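Long-range contacts in 2,3-dihydroxybenzoate-AMP ligase (Bacillus subtilis, PDB 1MDB), which belongs to the ANL clan of AMP-binding enzymes, with a large N-terminal part and a small C-terminal domain: residues A[480-485]-A[506-511]; A[461-466]-A[527-532]. All blocks are in the same frame, centred on the assembly; numbering follows the deposited sequence.

Contact 1: A[480-485]-A[506-511]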
# COMPACT_ATOMS: atom_id res chain seq x y z
N ASP A 480 12.94 -13.43 21.85
CA ASP A 480 12.87 -14.00 23.19
C ASP A 480 13.77 -13.20 24.12
O ASP A 480 13.66 -11.97 24.19
CB ASP A 480 13.28 -15.48 23.21
CG ASP A 480 13.02 -16.13 24.54
OD1 ASP A 480 11.85 -16.12 25.00
OD2 ASP A 480 13.98 -16.66 25.14
N GLU A 481 14.66 -13.88 24.84
CA GLU A 481 15.56 -13.18 25.76
C GLU A 481 16.50 -12.26 24.98
O GLU A 481 17.33 -12.72 24.20
CB GLU A 481 16.37 -14.17 26.58
CG GLU A 481 16.96 -13.56 27.85
CD GLU A 481 15.88 -13.01 28.78
OE1 GLU A 481 15.12 -12.12 28.34
OE2 GLU A 481 15.80 -13.46 29.94
N ALA A 482 16.35 -10.96 25.20
CA ALA A 482 17.16 -9.95 24.52
C ALA A 482 18.66 -10.07 24.75
O ALA A 482 19.13 -10.06 25.89
CB ALA A 482 16.69 -8.57 24.94
N PRO A 483 19.44 -10.19 23.66
CA PRO A 483 20.89 -10.30 23.79
C PRO A 483 21.42 -8.94 24.23
O PRO A 483 20.70 -7.94 24.17
CB PRO A 483 21.33 -10.65 22.38
CG PRO A 483 20.37 -9.87 21.54
CD PRO A 483 19.05 -10.15 22.23
N LYS A 484 22.66 -8.89 24.68
CA LYS A 484 23.24 -7.63 25.11
C LYS A 484 23.63 -6.79 23.89
O LYS A 484 23.91 -7.33 22.82
CB LYS A 484 24.47 -7.88 25.98
CG LYS A 484 24.16 -8.48 27.33
CD LYS A 484 23.38 -7.50 28.20
CE LYS A 484 23.18 -8.04 29.62
NZ LYS A 484 22.55 -7.04 30.52
N ALA A 485 23.63 -5.47 24.07
CA ALA A 485 23.99 -4.55 23.00
C ALA A 485 25.43 -4.77 22.51
O ALA A 485 25.70 -4.72 21.31
CB ALA A 485 23.80 -3.11 23.47
N VAL A 506 22.03 0.80 20.73
CA VAL A 506 21.05 -0.27 20.56
C VAL A 506 19.88 -0.16 21.53
O VAL A 506 20.07 -0.07 22.74
CB VAL A 506 21.71 -1.65 20.76
CG1 VAL A 506 20.65 -2.74 20.68
CG2 VAL A 506 22.80 -1.87 19.71
N GLU A 507 18.66 -0.16 20.99
CA GLU A 507 17.46 -0.07 21.81
C GLU A 507 16.60 -1.31 21.62
O GLU A 507 16.23 -1.65 20.49
CB GLU A 507 16.63 1.16 21.44
CG GLU A 507 17.22 2.49 21.86
CD GLU A 507 17.30 2.66 23.36
OE1 GLU A 507 16.40 2.17 24.07
OE2 GLU A 507 18.26 3.31 23.83
N PHE A 508 16.28 -2.00 22.71
CA PHE A 508 15.44 -3.18 22.61
C PHE A 508 13.98 -2.82 22.90
O PHE A 508 13.69 -2.13 23.87
CB PHE A 508 15.93 -4.27 23.56
CG PHE A 508 17.29 -4.78 23.23
CD1 PHE A 508 18.41 -4.31 23.90
CD2 PHE A 508 17.46 -5.70 22.19
CE1 PHE A 508 19.69 -4.73 23.55
CE2 PHE A 508 18.73 -6.13 21.82
CZ PHE A 508 19.85 -5.65 22.50
N VAL A 509 13.09 -3.27 22.02
CA VAL A 509 11.66 -3.01 22.16
C VAL A 509 10.90 -4.27 21.78
O VAL A 509 11.46 -5.17 21.17
CB VAL A 509 11.18 -1.86 21.23
CG1 VAL A 509 11.81 -0.53 21.64
CG2 VAL A 509 11.51 -2.21 19.77
N GLU A 510 9.62 -4.30 22.15
CA GLU A 510 8.77 -5.45 21.85
C GLU A 510 8.14 -5.32 20.48
O GLU A 510 7.73 -6.32 19.89
CB GLU A 510 7.69 -5.57 22.92
CG GLU A 510 6.67 -6.65 22.64
CD GLU A 510 5.68 -6.82 23.77
OE1 GLU A 510 5.07 -5.81 24.20
OE2 GLU A 510 5.50 -7.97 24.24
N SER A 511 8.06 -4.10 19.96
CA SER A 511 7.48 -3.86 18.65
C SER A 511 7.93 -2.50 18.12
O SER A 511 8.41 -1.66 18.88
CB SER A 511 5.95 -3.90 18.71
OG SER A 511 5.46 -2.82 19.48

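Contact 2: A[461-466]-A[527-532]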
# COMPACT_ATOMS: atom_id res chain seq x y z
N VAL A 461 17.99 3.75 12.75
CA VAL A 461 17.72 5.14 12.41
C VAL A 461 18.79 6.09 12.93
O VAL A 461 19.63 5.74 13.76
CB VAL A 461 16.33 5.58 12.97
CG1 VAL A 461 15.24 4.64 12.45
CG2 VAL A 461 16.34 5.59 14.48
N SER A 462 18.77 7.31 12.42
CA SER A 462 19.72 8.31 12.85
C SER A 462 19.26 8.89 14.18
O SER A 462 18.08 8.80 14.54
CB SER A 462 19.79 9.44 11.83
OG SER A 462 18.57 10.14 11.81
N MET A 463 20.20 9.46 14.92
CA MET A 463 19.91 10.12 16.19
C MET A 463 20.86 11.30 16.25
O MET A 463 21.98 11.23 15.73
CB MET A 463 20.14 9.19 17.39
CG MET A 463 21.60 8.88 17.72
SD MET A 463 21.73 7.83 19.20
CE MET A 463 23.51 7.84 19.50
N PRO A 464 20.43 12.41 16.86
CA PRO A 464 21.23 13.63 16.99
C PRO A 464 22.56 13.48 17.75
O PRO A 464 22.67 12.69 18.68
CB PRO A 464 20.28 14.59 17.72
CG PRO A 464 18.90 14.08 17.33
CD PRO A 464 19.09 12.59 17.44
N ASP A 465 23.56 14.25 17.34
CA ASP A 465 24.86 14.25 18.00
C ASP A 465 25.51 15.61 17.76
O ASP A 465 25.75 16.00 16.62
CB ASP A 465 25.77 13.14 17.47
CG ASP A 465 26.96 12.87 18.39
OD1 ASP A 465 27.96 13.61 18.32
OD2 ASP A 465 26.87 11.92 19.20
N GLN A 466 25.77 16.33 18.83
CA GLN A 466 26.36 17.67 18.73
C GLN A 466 27.76 17.69 18.12
O GLN A 466 28.19 18.71 17.60
CB GLN A 466 26.38 18.34 20.11
CG GLN A 466 27.40 17.75 21.07
CD GLN A 466 27.17 18.18 22.52
OE1 GLN A 466 26.16 17.83 23.13
NE2 GLN A 466 28.11 18.95 23.06
N GLU A 527 11.92 10.04 16.36
CA GLU A 527 11.35 10.86 17.41
C GLU A 527 11.58 10.23 18.77
O GLU A 527 11.91 10.91 19.73
CB GLU A 527 9.84 11.03 17.20
CG GLU A 527 9.45 11.94 16.04
CD GLU A 527 7.94 12.01 15.82
OE1 GLU A 527 7.19 12.02 16.83
OE2 GLU A 527 7.51 12.08 14.65
N ALA A 528 11.39 8.92 18.85
CA ALA A 528 11.56 8.20 20.10
C ALA A 528 13.01 8.22 20.59
O ALA A 528 13.24 8.37 21.79
CB ALA A 528 11.08 6.76 19.94
N ILE A 529 13.98 8.07 19.70
CA ILE A 529 15.37 8.11 20.16
C ILE A 529 15.74 9.56 20.46
O ILE A 529 16.46 9.85 21.42
CB ILE A 529 16.37 7.51 19.10
CG1 ILE A 529 17.79 7.53 19.66
CG2 ILE A 529 16.34 8.31 17.81
CD1 ILE A 529 18.00 6.64 20.87
N SER A 530 15.22 10.48 19.66
CA SER A 530 15.52 11.89 19.86
C SER A 530 14.98 12.36 21.21
O SER A 530 15.61 13.17 21.89
CB SER A 530 14.89 12.72 18.74
OG SER A 530 15.33 14.06 18.78
N GLU A 531 13.81 11.84 21.59
CA GLU A 531 13.17 12.18 22.86
C GLU A 531 13.96 11.61 24.04
O GLU A 531 14.11 12.28 25.06
CB GLU A 531 11.74 11.64 22.90
CG GLU A 531 10.75 12.38 22.00
CD GLU A 531 9.50 11.56 21.72
OE1 GLU A 531 8.94 10.97 22.68
OE2 GLU A 531 9.06 11.52 20.55
N LYS A 532 14.45 10.38 23.90
CA LYS A 532 15.22 9.78 24.98
C LYS A 532 16.48 10.60 25.22
O LYS A 532 16.82 10.90 26.37
CB LYS A 532 15.60 8.34 24.63
CG LYS A 532 14.43 7.38 24.62
CD LYS A 532 14.89 5.95 24.44
CE LYS A 532 13.71 4.98 24.50
NZ LYS A 532 14.11 3.57 24.23

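Contact 1: A[480-485]-A[506-511]
The ring of F508 packs against A482, P483 and the start of the helix at A485. The methyl CB of A482 sits over one face of the ring, displaced toward the rim, 4.0 Å from CD2 of F508. The proline crosses the ring at a slant. Its CD lies 4.1 Å from CE2 of F508. The tightest approach is made by the same residue, which is buried: O of P483 comes in obliquely to 3.0 Å from CZ of F508. At the ring edge, close to its plane, the backbone N of A485 is 4.0 Å from CE1 of F508. The ring is carried there by its first torsion: CG of F508 is anti to the residue's own carbonyl carbon, chi1 -65°. Next to the ring, A485 also meets the strand. Its CB packs against CB of V506 at 3.7 Å, and CG2 of the valine follows at 4.1 Å. The contact lies in the small C-terminal domain of an AMP-binding enzyme of the ANL clan. Strand 505-508 forms one edge of a mixed three-stranded sheet, pairing in parallel with strand 469-478. Residues 480-484 lie in the loop between strand 469-478 and helix 485-494, with K484 at the N-cap position. Strand, helix and the parallel strand 505-508 make a beta-alpha-beta crossover. The side chain of F508 also touches I476 of strand 469-478. The loose side of the contact is at K484. This residue is exposed, its CB is directed away from the strand, and it adds little to the interface. The rest of the contact is only partly covered. On the strand, E507 turns its CB away from the loop, and its OE2 forms a salt bridge with NE of R505.

Contact 2: A[461-466]-A[527-532]
I529 lays its CG1 branch against the start of the M463 side chain, 3.7 Å from CB of M463. The two side chains cross at a slant, and SD of M463 is 4.0 Å from CG1 of I529. With chi1 at -178°, CG1 extends away from the isoleucine's backbone N to meet M463, while CG2 turns to the strand backbone. CG2 of I529 lies 3.7 Å from O of S462, and more loosely meets CG2 of V461 at 4.3 Å. M463 points toward the helix only at its base. Its extended chain then leads away, and the side chain also touches R505. This is helix-on-sheet packing in the C-terminal domain. Helix segment 527-532 runs at 26° to strand segment 461-465, with axes 7.8 Å apart at closest approach. I529 also touches C473 of the adjoining strand and R505 of the third, spreading its packing over the sheet. At its exposed end the contact becomes more polar. There CG of the exposed P464 lies 3.9 Å from OG of S530, and P464 also touches L533 one turn further along the helix.

Overall arrangement
Both contacts belong to the C-terminal domain and reach the same three-stranded sheet, at strands on its two edges. Contact 1 joins edge strand 505-508 to a loop and the start of a helix; contact 2 joins the other edge strand, 455-465, to helix 522-534. Contact 1 lies at the surface and centres on an aromatic ring. Contact 2 is partly buried, with V461, M463 and I529 all buried, and relies on aliphatic side chains, with a proline and a serine hydroxyl at its exposed end. Along the chain, contact 1 is nested within the loop closed by contact 2. Their centres are about 18 Å apart, but a salt bridge joins them: OE1 of E507 lies 2.7 Å from NZ of K532.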